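Local coordinates for protein cyanophage-like gp41-1 intein (Metagenome, PDB 6QAZ) that probably catalyses protein splicing as a naturally split intein, excising itself from a precursor and joining the flanking segments, at residues F42-K47 and E107-E112; K48-T53 and L98-L103; V89-L94 and L118-D123. One frame throughout, in Å; residues are numbered along the deposited sequence. Where two conformers were deposited one is given.

Interaction 1: F42-K47 and E107-E112; sequences FPKSKK and ELIDIE
The F42 ring overlaps the side chains of D110 and E112, its CD2-CE2 side lying against residues 110-112. CD2 of F42 lies 3.6 Å from OD2 of D110, whose carboxylate plane is turned 50° from that of the ring, and CE2 of F42 meets CB of E112 at 3.8 Å. With chi1 at -59°, CG of F42 stands anti to its carbonyl carbon, which lays the ring along 110-112 while its own backbone amide donates to the D110 carbonyl oxygen (F42 N to D110 O, 2.9 Å).

Further on, S45 and L108 form an antiparallel hydrogen-bonded pair: S45 N reaches L108 O at 3.1 Å, and L108 N returns a bond to S45 O at 2.9 Å. K46 and E107 follow as a non-hydrogen-bonded pair. Beside S45, CB of K47 packs on CD1 of L108 at 3.9 Å. In the conformer described here, the S45 hydroxyl accepts from K47 NZ at 2.8 Å and donates to a water that in turn donates to the carbonyl oxygens of P43 and L108, so that this one water ties the S45 hydroxyl to the carbonyls of both chain segments.

The short strands 45-47 and 107-109 meet at 116°, well away from a flat antiparallel alignment. E112 already bonds through its backbone to L39 and N40, so the 93-113 strand exchanges 45-54 for 34-41 as its neighbour around D110. Such strongly coiled strands, handed from one partner to the next, are characteristic of the all-beta, horseshoe-shaped HINT fold of inteins.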
loop_
_atom_site.group_PDB
_atom_site.type_symbol
_atom_site.label_atom_id
_atom_site.label_comp_id
_atom_site.label_asym_id
_atom_site.label_seq_id
_atom_site.Cartn_x
_atom_site.Cartn_y
_atom_site.Cartn_z
ATOM N N PHE A 42 -7.713 -9.899 6.252
ATOM C CA PHE A 42 -9.002 -10.212 5.628
ATOM C C PHE A 42 -8.768 -11.293 4.596
ATOM O O PHE A 42 -7.642 -11.570 4.203
ATOM C CB PHE A 42 -9.615 -8.948 5.030
ATOM C CG PHE A 42 -9.838 -7.856 6.050
ATOM C CD1 PHE A 42 -10.799 -7.983 7.048
ATOM C CD2 PHE A 42 -9.097 -6.684 6.001
ATOM C CE1 PHE A 42 -10.985 -6.964 7.973
ATOM C CE2 PHE A 42 -9.311 -5.681 6.926
ATOM C CZ PHE A 42 -10.238 -5.830 7.907
ATOM N N PRO A 43 -9.827 -11.946 4.091
ATOM C CA PRO A 43 -9.609 -12.997 3.104
ATOM C C PRO A 43 -8.950 -12.474 1.839
ATOM O O PRO A 43 -9.223 -11.371 1.396
ATOM C CB PRO A 43 -11.009 -13.521 2.815
ATOM C CG PRO A 43 -11.778 -13.195 4.059
ATOM C CD PRO A 43 -11.219 -11.878 4.532
ATOM N N LYS A 44 -8.096 -13.303 1.274
ATOM C CA LYS A 44 -7.548 -13.043 -0.055
ATOM C C LYS A 44 -8.724 -12.941 -1.030
ATOM O O LYS A 44 -9.703 -13.628 -0.890
ATOM C CB LYS A 44 -6.728 -14.202 -0.623
ATOM C CG LYS A 44 -5.224 -14.115 -0.475
ATOM C CD LYS A 44 -4.533 -15.452 -0.621
ATOM C CE LYS A 44 -5.059 -16.344 -1.730
ATOM N NZ LYS A 44 -4.218 -17.549 -1.928
ATOM N N SER A 45 -8.577 -12.135 -2.051
ATOM C CA SER A 45 -9.635 -11.812 -3.014
ATOM C C SER A 45 -9.017 -11.619 -4.378
ATOM O O SER A 45 -7.989 -11.093 -4.450
ATOM C CB SER A 45 -10.440 -10.574 -2.591
ATOM O OG SER A 45 -9.598 -9.420 -2.546
ATOM N N LYS A 46 -9.752 -11.950 -5.423
ATOM C CA LYS A 46 -9.301 -11.724 -6.789
ATOM C C LYS A 46 -9.965 -10.456 -7.276
ATOM O O LYS A 46 -11.209 -10.347 -7.243
ATOM C CB LYS A 46 -9.713 -12.883 -7.674
ATOM C CG LYS A 46 -9.000 -12.913 -9.014
ATOM C CD LYS A 46 -9.245 -14.182 -9.800
ATOM C CE LYS A 46 -8.421 -14.235 -11.068
ATOM N NZ LYS A 46 -9.074 -15.054 -12.117
ATOM N N LYS A 47 -9.146 -9.516 -7.705
ATOM C CA LYS A 47 -9.609 -8.197 -8.152
ATOM C C LYS A 47 -8.737 -7.757 -9.330
ATOM O O LYS A 47 -7.571 -8.189 -9.477
ATOM C CB LYS A 47 -9.517 -7.138 -7.038
ATOM C CG LYS A 47 -10.152 -7.462 -5.698
ATOM C CD LYS A 47 -9.991 -6.336 -4.668
ATOM C CE LYS A 47 -11.013 -6.369 -3.557
ATOM N NZ LYS A 47 -10.424 -6.809 -2.284
ATOM N N GLU A 107 -5.001 -12.486 -7.411
ATOM C CA GLU A 107 -5.219 -12.550 -5.961
ATOM C C GLU A 107 -4.487 -11.382 -5.296
ATOM O O GLU A 107 -3.347 -11.060 -5.652
ATOM C CB GLU A 107 -4.676 -13.864 -5.417
ATOM C CG GLU A 107 -5.375 -15.095 -5.938
ATOM C CD GLU A 107 -6.830 -15.251 -5.554
ATOM O OE1 GLU A 107 -7.241 -14.719 -4.517
ATOM O OE2 GLU A 107 -7.522 -16.041 -6.227
ATOM N N LEU A 108 -5.156 -10.772 -4.346
ATOM C CA LEU A 108 -4.626 -9.638 -3.590
ATOM C C LEU A 108 -4.947 -9.832 -2.122
ATOM O O LEU A 108 -5.910 -10.544 -1.755
ATOM C CB LEU A 108 -5.249 -8.343 -4.105
ATOM C CG LEU A 108 -5.056 -7.978 -5.582
ATOM C CD1 LEU A 108 -5.864 -6.738 -5.870
ATOM C CD2 LEU A 108 -3.624 -7.743 -5.940
ATOM N N ILE A 109 -4.205 -9.144 -1.271
ATOM C CA ILE A 109 -4.634 -9.288 0.109
ATOM C C ILE A 109 -4.671 -7.956 0.821
ATOM O O ILE A 109 -4.208 -6.899 0.405
ATOM C CB ILE A 109 -3.674 -10.265 0.743
ATOM C CG1 ILE A 109 -4.126 -10.766 2.108
ATOM C CG2 ILE A 109 -2.323 -9.589 0.794
ATOM C CD1 ILE A 109 -5.528 -11.281 2.175
ATOM N N ASP A 110 -5.439 -8.052 1.885
ATOM C CA ASP A 110 -5.951 -6.880 2.595
ATOM C C ASP A 110 -5.743 -7.095 4.082
ATOM O O ASP A 110 -6.224 -8.106 4.601
ATOM C CB ASP A 110 -7.419 -6.785 2.262
ATOM C CG ASP A 110 -8.071 -5.529 2.724
ATOM O OD1 ASP A 110 -7.399 -4.591 3.180
ATOM O OD2 ASP A 110 -9.334 -5.510 2.592
ATOM N N ILE A 111 -5.099 -6.154 4.752
ATOM C CA ILE A 111 -4.893 -6.198 6.195
ATOM C C ILE A 111 -5.416 -4.917 6.829
ATOM O O ILE A 111 -5.552 -3.906 6.163
ATOM C CB ILE A 111 -3.409 -6.433 6.552
ATOM C CG1 ILE A 111 -2.516 -5.219 6.285
ATOM C CG2 ILE A 111 -2.868 -7.664 5.849
ATOM C CD1 ILE A 111 -1.068 -5.407 6.701
ATOM N N GLU A 112 -5.669 -4.969 8.113
ATOM C CA GLU A 112 -6.004 -3.802 8.934
ATOM C C GLU A 112 -4.915 -3.625 9.976
ATOM O O GLU A 112 -4.546 -4.623 10.639
ATOM C CB GLU A 112 -7.329 -4.015 9.659
ATOM C CG GLU A 112 -7.757 -2.824 10.455
ATOM C CD GLU A 112 -8.179 -1.680 9.585
ATOM O OE1 GLU A 112 -8.524 -1.855 8.378
ATOM O OE2 GLU A 112 -8.206 -0.535 10.194
HETATM O O HOH W 1 -8.165 -9.290 -0.173
HETATM O O HOH W 2 -9.587 -15.320 -3.805
#

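Interaction 2: K48-T53 and L98-L103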
loop_
_atom_site.group_PDB
_atom_site.type_symbol
_atom_site.label_atom_id
_atom_site.label_comp_id
_atom_site.label_asym_id
_atom_site.label_seq_id
_atom_site.Cartn_x
_atom_site.Cartn_y
_atom_site.Cartn_z
ATOM N N LYS A 48 -9.262 -6.844 -10.125
ATOM C CA LYS A 48 -8.414 -6.146 -11.091
ATOM C C LYS A 48 -7.320 -5.392 -10.363
ATOM O O LYS A 48 -7.576 -4.736 -9.346
ATOM C CB LYS A 48 -9.246 -5.205 -11.964
ATOM C CG LYS A 48 -8.505 -4.503 -13.110
ATOM C CD LYS A 48 -7.773 -5.442 -14.071
ATOM C CE LYS A 48 -8.716 -6.344 -14.832
ATOM N NZ LYS A 48 -9.702 -5.573 -15.626
ATOM N N SER A 49 -6.113 -5.452 -10.896
ATOM C CA SER A 49 -4.941 -4.823 -10.281
ATOM C C SER A 49 -4.393 -3.732 -11.179
ATOM O O SER A 49 -4.609 -3.741 -12.388
ATOM C CB SER A 49 -3.912 -5.853 -9.945
ATOM O OG SER A 49 -3.313 -6.450 -11.076
ATOM N N TYR A 50 -3.663 -2.829 -10.548
ATOM C CA TYR A 50 -3.075 -1.636 -11.149
ATOM C C TYR A 50 -1.685 -1.464 -10.580
ATOM O O TYR A 50 -1.458 -1.676 -9.395
ATOM C CB TYR A 50 -3.867 -0.377 -10.788
ATOM C CG TYR A 50 -5.273 -0.402 -11.285
ATOM C CD1 TYR A 50 -6.251 -1.121 -10.614
ATOM C CD2 TYR A 50 -5.646 0.278 -12.430
ATOM C CE1 TYR A 50 -7.539 -1.222 -11.070
ATOM C CE2 TYR A 50 -6.964 0.231 -12.884
ATOM C CZ TYR A 50 -7.892 -0.561 -12.223
ATOM O OH TYR A 50 -9.198 -0.667 -12.636
ATOM N N LYS A 51 -0.753 -1.042 -11.424
ATOM C CA LYS A 51 0.609 -0.726 -10.990
ATOM C C LYS A 51 0.796 0.781 -10.968
ATOM O O LYS A 51 0.612 1.438 -12.013
ATOM C CB LYS A 51 1.651 -1.368 -11.909
ATOM C CG LYS A 51 3.081 -1.151 -11.451
ATOM C CD LYS A 51 4.079 -1.880 -12.288
ATOM C CE LYS A 51 3.980 -1.569 -13.751
ATOM N NZ LYS A 51 5.167 -2.075 -14.481
ATOM N N ILE A 52 1.233 1.294 -9.848
ATOM C CA ILE A 52 1.637 2.697 -9.701
ATOM C C ILE A 52 3.148 2.747 -9.689
ATOM O O ILE A 52 3.770 2.040 -8.890
ATOM C CB ILE A 52 1.049 3.274 -8.401
ATOM C CG1 ILE A 52 -0.464 3.169 -8.390
ATOM C CG2 ILE A 52 1.539 4.688 -8.199
ATOM C CD1 ILE A 52 -1.099 3.542 -7.087
ATOM N N THR A 53 3.739 3.568 -10.543
ATOM C CA THR A 53 5.195 3.750 -10.617
ATOM C C THR A 53 5.530 5.197 -10.294
ATOM O O THR A 53 4.949 6.117 -10.922
ATOM C CB THR A 53 5.749 3.397 -12.002
ATOM O OG1 THR A 53 5.352 2.053 -12.326
ATOM C CG2 THR A 53 7.254 3.524 -12.065
ATOM N N LEU A 98 4.494 8.681 -11.884
ATOM C CA LEU A 98 4.775 8.747 -13.331
ATOM C C LEU A 98 3.700 8.025 -14.138
ATOM O O LEU A 98 3.388 8.497 -15.250
ATOM C CB LEU A 98 6.106 8.106 -13.649
ATOM C CG LEU A 98 7.354 8.820 -13.200
ATOM C CD1 LEU A 98 8.553 8.106 -13.785
ATOM C CD2 LEU A 98 7.390 10.276 -13.575
ATOM N N LYS A 99 3.221 6.885 -13.651
ATOM C CA LYS A 99 2.343 6.008 -14.424
ATOM C C LYS A 99 1.408 5.317 -13.480
ATOM O O LYS A 99 1.850 4.872 -12.427
ATOM C CB LYS A 99 3.112 4.913 -15.197
ATOM C CG LYS A 99 4.207 5.341 -16.115
ATOM C CD LYS A 99 4.939 4.149 -16.618
ATOM C CE LYS A 99 6.359 4.527 -17.003
ATOM N NZ LYS A 99 7.043 3.512 -17.821
ATOM N N ILE A 100 0.199 5.099 -13.942
ATOM C CA ILE A 100 -0.710 4.103 -13.355
ATOM C C ILE A 100 -1.155 3.208 -14.503
ATOM O O ILE A 100 -1.664 3.711 -15.523
ATOM C CB ILE A 100 -1.884 4.748 -12.637
ATOM C CG1 ILE A 100 -1.376 5.721 -11.566
ATOM C CG2 ILE A 100 -2.762 3.649 -12.051
ATOM C CD1 ILE A 100 -2.403 6.277 -10.651
ATOM N N GLU A 101 -0.849 1.932 -14.399
ATOM C CA GLU A 101 -1.023 0.935 -15.490
ATOM C C GLU A 101 -2.017 -0.123 -15.002
ATOM O O GLU A 101 -1.682 -0.839 -14.063
ATOM C CB GLU A 101 0.328 0.302 -15.904
ATOM C CG GLU A 101 0.213 -0.688 -17.086
ATOM C CD GLU A 101 1.490 -1.374 -17.565
ATOM O OE1 GLU A 101 2.490 -0.647 -17.880
ATOM O OE2 GLU A 101 1.496 -2.647 -17.671
ATOM N N GLU A 102 -3.167 -0.281 -15.652
ATOM C CA GLU A 102 -4.063 -1.401 -15.341
ATOM C C GLU A 102 -3.369 -2.682 -15.781
ATOM O O GLU A 102 -2.854 -2.750 -16.926
ATOM C CB GLU A 102 -5.414 -1.204 -15.994
ATOM C CG GLU A 102 -6.403 -2.258 -15.558
ATOM C CD GLU A 102 -7.808 -2.063 -16.081
ATOM O OE1 GLU A 102 -8.111 -0.978 -16.603
ATOM O OE2 GLU A 102 -8.591 -3.011 -15.962
ATOM N N LEU A 103 -3.408 -3.669 -14.918
ATOM C CA LEU A 103 -2.823 -4.982 -15.193
ATOM C C LEU A 103 -3.990 -5.958 -15.342
ATOM O O LEU A 103 -4.904 -5.690 -16.125
ATOM C CB LEU A 103 -1.814 -5.347 -14.092
ATOM C CG LEU A 103 -0.661 -4.374 -13.896
ATOM C CD1 LEU A 103 0.230 -4.902 -12.791
ATOM C CD2 LEU A 103 0.166 -4.184 -15.164
HETATM O O HOH W 3 4.928 -1.690 -16.991
#
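K51 and L103 meet diagonally across the two strands, CB of K51 lying 3.9 Å from CD1 of L103. In the backbone K51 forms a hydrogen-bonded antiparallel pair with E101, its amide giving a nearly straight bond to E101 O (2.8 Å, 171° at the hydrogen) and its carbonyl taking one back. The extended start of the K51 side chain, with CG anti to the backbone N (chi1 -176°), carries the ammonium outward, where a water links it to OE1 of E101 in the conformer described; a citrate and a glycol fragment, probably from the crystallisation liquor, also bind NZ.

L103 pairs near the other end of the ribbon. Its amide bonds to S49 O at 2.8 Å, and its CB sits 3.5 Å from OG of S49, a hydroxyl engaged by the carbonyl of D104.

T53 marks a change of register. Its amide donates to K99 O at 3.0 Å, but its carbonyl faces two residues, taking a bond from L98 N at 2.8 Å and a weak one from K99 N: a classic beta bulge, set in the long curved ribbon of the HINT fold.

On the face shared by Y50 and I52, the Y50 side chain runs alongside that of E102, CE2 of Y50 being 3.7 Å from CG of E102. K48, folded back on itself, crosses E102 at about a right angle and forms a salt bridge, NZ to OE2 of E102 at 2.8 Å, in the lysine conformer described.

Interaction 3: V89-L94 and L118-D123; sequences VKEMML and LFYAND
V89 meets the carbonyl oxygen of D123 with its backbone and the root of its side chain, CB of V89 lying 3.5 Å from D123 O. The same oxygen receives the next amide, K90 N to D123 O at 2.9 Å, which fastens the end of strand 86-89 to the turn that follows strand 118-121.

K90 then covers one face of the Y120 ring. Its CB is 3.9 Å from the ring centroid, 17° off the normal and offset toward the rim, a CH-pi contact made by the root of the side chain. Because CG stands anti to the backbone N (chi1 -168°) and the chain beyond is extended, the ammonium is carried past the ring and finds its own partner in Q12.

The peptide bond between K90 and E91 is cis. The E91 side chain comes back to the ring edge, bent at its second torsion, and OE2 takes a hydrogen bond from Y120 OH at 2.6 Å. The carboxylate stands almost perpendicular to the ring, and the hydroxyl reaches OE2 from above the carboxylate plane, 64° out of it.

M92, in a left-handed backbone conformation, adds a weak bond from its amide to Y120 OH at 3.3 Å. Its SD lies 4.0 Å from that oxygen, and its side chain continues onto L125. M92 and M93 both face V89, a G1 beta bulge that closes the hairpin joining 86-89 to 93-113.

The Y120 hydroxyl thus acts at once as donor to a carboxylate and as acceptor from an amide. With one ring face covered by K90, the phenol is held in position and rotation, and the neighbouring carboxylate probably makes loss of its proton less likely.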
loop_
_atom_site.group_PDB
_atom_site.type_symbol
_atom_site.label_atom_id
_atom_site.label_comp_id
_atom_site.label_asym_id
_atom_site.label_seq_id
_atom_site.Cartn_x
_atom_site.Cartn_y
_atom_site.Cartn_z
ATOM N N VAL A 89 7.119 8.664 0.145
ATOM C CA VAL A 89 8.025 7.510 0.227
ATOM C C VAL A 89 8.789 7.611 1.524
ATOM O O VAL A 89 8.824 8.639 2.180
ATOM C CB VAL A 89 8.964 7.404 -0.981
ATOM C CG1 VAL A 89 8.160 7.286 -2.248
ATOM C CG2 VAL A 89 9.998 8.505 -1.038
ATOM N N LYS A 90 9.431 6.539 1.908
ATOM C CA LYS A 90 10.118 6.557 3.206
ATOM C C LYS A 90 11.207 7.612 3.125
ATOM O O LYS A 90 11.946 7.645 2.170
ATOM C CB LYS A 90 10.599 5.173 3.607
ATOM C CG LYS A 90 11.063 5.043 5.046
ATOM C CD LYS A 90 11.419 3.603 5.433
ATOM C CE LYS A 90 12.276 3.540 6.675
ATOM N NZ LYS A 90 12.867 2.195 6.843
ATOM N N GLU A 91 11.417 8.493 4.105
ATOM C CA GLU A 91 10.578 8.978 5.183
ATOM C C GLU A 91 9.945 10.332 4.810
ATOM O O GLU A 91 10.573 11.447 4.866
ATOM C CB GLU A 91 11.394 9.232 6.442
ATOM C CG GLU A 91 10.562 9.214 7.711
ATOM C CD GLU A 91 9.781 7.917 7.892
ATOM O OE1 GLU A 91 10.392 6.858 7.909
ATOM O OE2 GLU A 91 8.591 7.983 7.959
ATOM N N MET A 92 8.666 10.239 4.582
ATOM C CA MET A 92 7.735 11.314 4.215
ATOM C C MET A 92 8.311 12.236 3.144
ATOM O O MET A 92 8.080 13.412 3.216
ATOM C CB MET A 92 7.329 12.065 5.474
ATOM C CG MET A 92 6.537 11.207 6.435
ATOM S SD MET A 92 5.051 10.604 5.689
ATOM C CE MET A 92 4.001 12.044 5.597
ATOM N N MET A 93 8.933 11.676 2.119
ATOM C CA MET A 93 9.416 12.469 0.963
ATOM C C MET A 93 8.381 12.407 -0.172
ATOM O O MET A 93 7.989 11.306 -0.490
ATOM C CB MET A 93 10.764 11.943 0.442
ATOM C CG MET A 93 11.857 11.978 1.481
ATOM S SD MET A 93 12.291 13.650 2.030
ATOM C CE MET A 93 13.135 14.242 0.564
ATOM N N LEU A 94 7.958 13.512 -0.773
ATOM C CA LEU A 94 6.970 13.464 -1.853
ATOM C C LEU A 94 7.633 13.028 -3.145
ATOM O O LEU A 94 8.703 13.536 -3.492
ATOM C CB LEU A 94 6.387 14.855 -2.000
ATOM C CG LEU A 94 5.402 15.236 -0.911
ATOM C CD1 LEU A 94 5.226 16.742 -0.831
ATOM C CD2 LEU A 94 4.065 14.524 -1.103
ATOM N N LEU A 118 -1.715 3.356 8.558
ATOM C CA LEU A 118 -0.776 3.427 7.433
ATOM C C LEU A 118 0.364 2.429 7.619
ATOM O O LEU A 118 0.675 1.992 8.752
ATOM C CB LEU A 118 -0.190 4.838 7.289
ATOM C CG LEU A 118 -1.196 5.993 7.265
ATOM C CD1 LEU A 118 -0.473 7.312 7.047
ATOM C CD2 LEU A 118 -2.264 5.776 6.216
ATOM N N PHE A 119 1.047 2.138 6.531
ATOM C CA PHE A 119 2.308 1.407 6.585
ATOM C C PHE A 119 3.055 1.648 5.284
ATOM O O PHE A 119 2.450 1.919 4.234
ATOM C CB PHE A 119 2.131 -0.095 6.861
ATOM C CG PHE A 119 1.217 -0.856 5.936
ATOM C CD1 PHE A 119 1.654 -1.400 4.751
ATOM C CD2 PHE A 119 -0.079 -1.062 6.290
ATOM C CE1 PHE A 119 0.809 -2.125 3.941
ATOM C CE2 PHE A 119 -0.909 -1.822 5.496
ATOM C CZ PHE A 119 -0.480 -2.314 4.289
ATOM N N TYR A 120 4.370 1.511 5.334
ATOM C CA TYR A 120 5.172 1.546 4.112
ATOM C C TYR A 120 5.090 0.198 3.397
ATOM O O TYR A 120 5.281 -0.870 3.985
ATOM C CB TYR A 120 6.634 1.862 4.454
ATOM C CG TYR A 120 6.860 3.315 4.843
ATOM C CD1 TYR A 120 6.741 4.324 3.908
ATOM C CD2 TYR A 120 7.172 3.704 6.140
ATOM C CE1 TYR A 120 6.933 5.658 4.208
ATOM C CE2 TYR A 120 7.381 5.057 6.457
ATOM C CZ TYR A 120 7.253 6.025 5.481
ATOM O OH TYR A 120 7.454 7.377 5.717
ATOM N N ALA A 121 4.830 0.261 2.111
ATOM C CA ALA A 121 4.646 -0.905 1.234
ATOM C C ALA A 121 5.566 -0.680 0.048
ATOM O O ALA A 121 5.384 0.306 -0.682
ATOM C CB ALA A 121 3.196 -1.012 0.838
ATOM N N ASN A 122 6.582 -1.507 -0.105
ATOM C CA ASN A 122 7.655 -1.214 -1.103
ATOM C C ASN A 122 8.198 0.206 -0.900
ATOM O O ASN A 122 8.540 0.893 -1.872
ATOM C CB ASN A 122 7.180 -1.430 -2.517
ATOM C CG ASN A 122 6.690 -2.823 -2.777
ATOM O OD1 ASN A 122 7.041 -3.778 -2.086
ATOM N ND2 ASN A 122 5.899 -2.968 -3.791
ATOM N N ASP A 123 8.278 0.651 0.347
ATOM C CA ASP A 123 8.833 1.971 0.708
ATOM C C ASP A 123 7.926 3.130 0.286
ATOM O O ASP A 123 8.354 4.277 0.364
ATOM C CB ASP A 123 10.253 2.176 0.225
ATOM C CG ASP A 123 11.248 1.251 0.841
ATOM O OD1 ASP A 123 11.125 0.999 2.030
ATOM O OD2 ASP A 123 12.196 0.839 0.142
#

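Overall arrangement
Interactions 1 and 2 are successive parts of one ribbon, the pairing of strands 45-54 and 93-113; their centres lie about 17 Å apart, and interaction 2 is nested inside the loop closed by interaction 1. Interaction 3 joins the hairpin at the start of 93-113 to the strand that follows its end, its centre about 18 Å from that of interaction 2. From interaction 1 it is about 21 Å, on the opposite side of the chain's centre, yet the two touch where CD1 of I111 packs on CE2 of F119 at 3.8 Å. E112 of interaction 1 also reaches H117 and the C-terminal N128, near which splicing chemistry is expected in inteins.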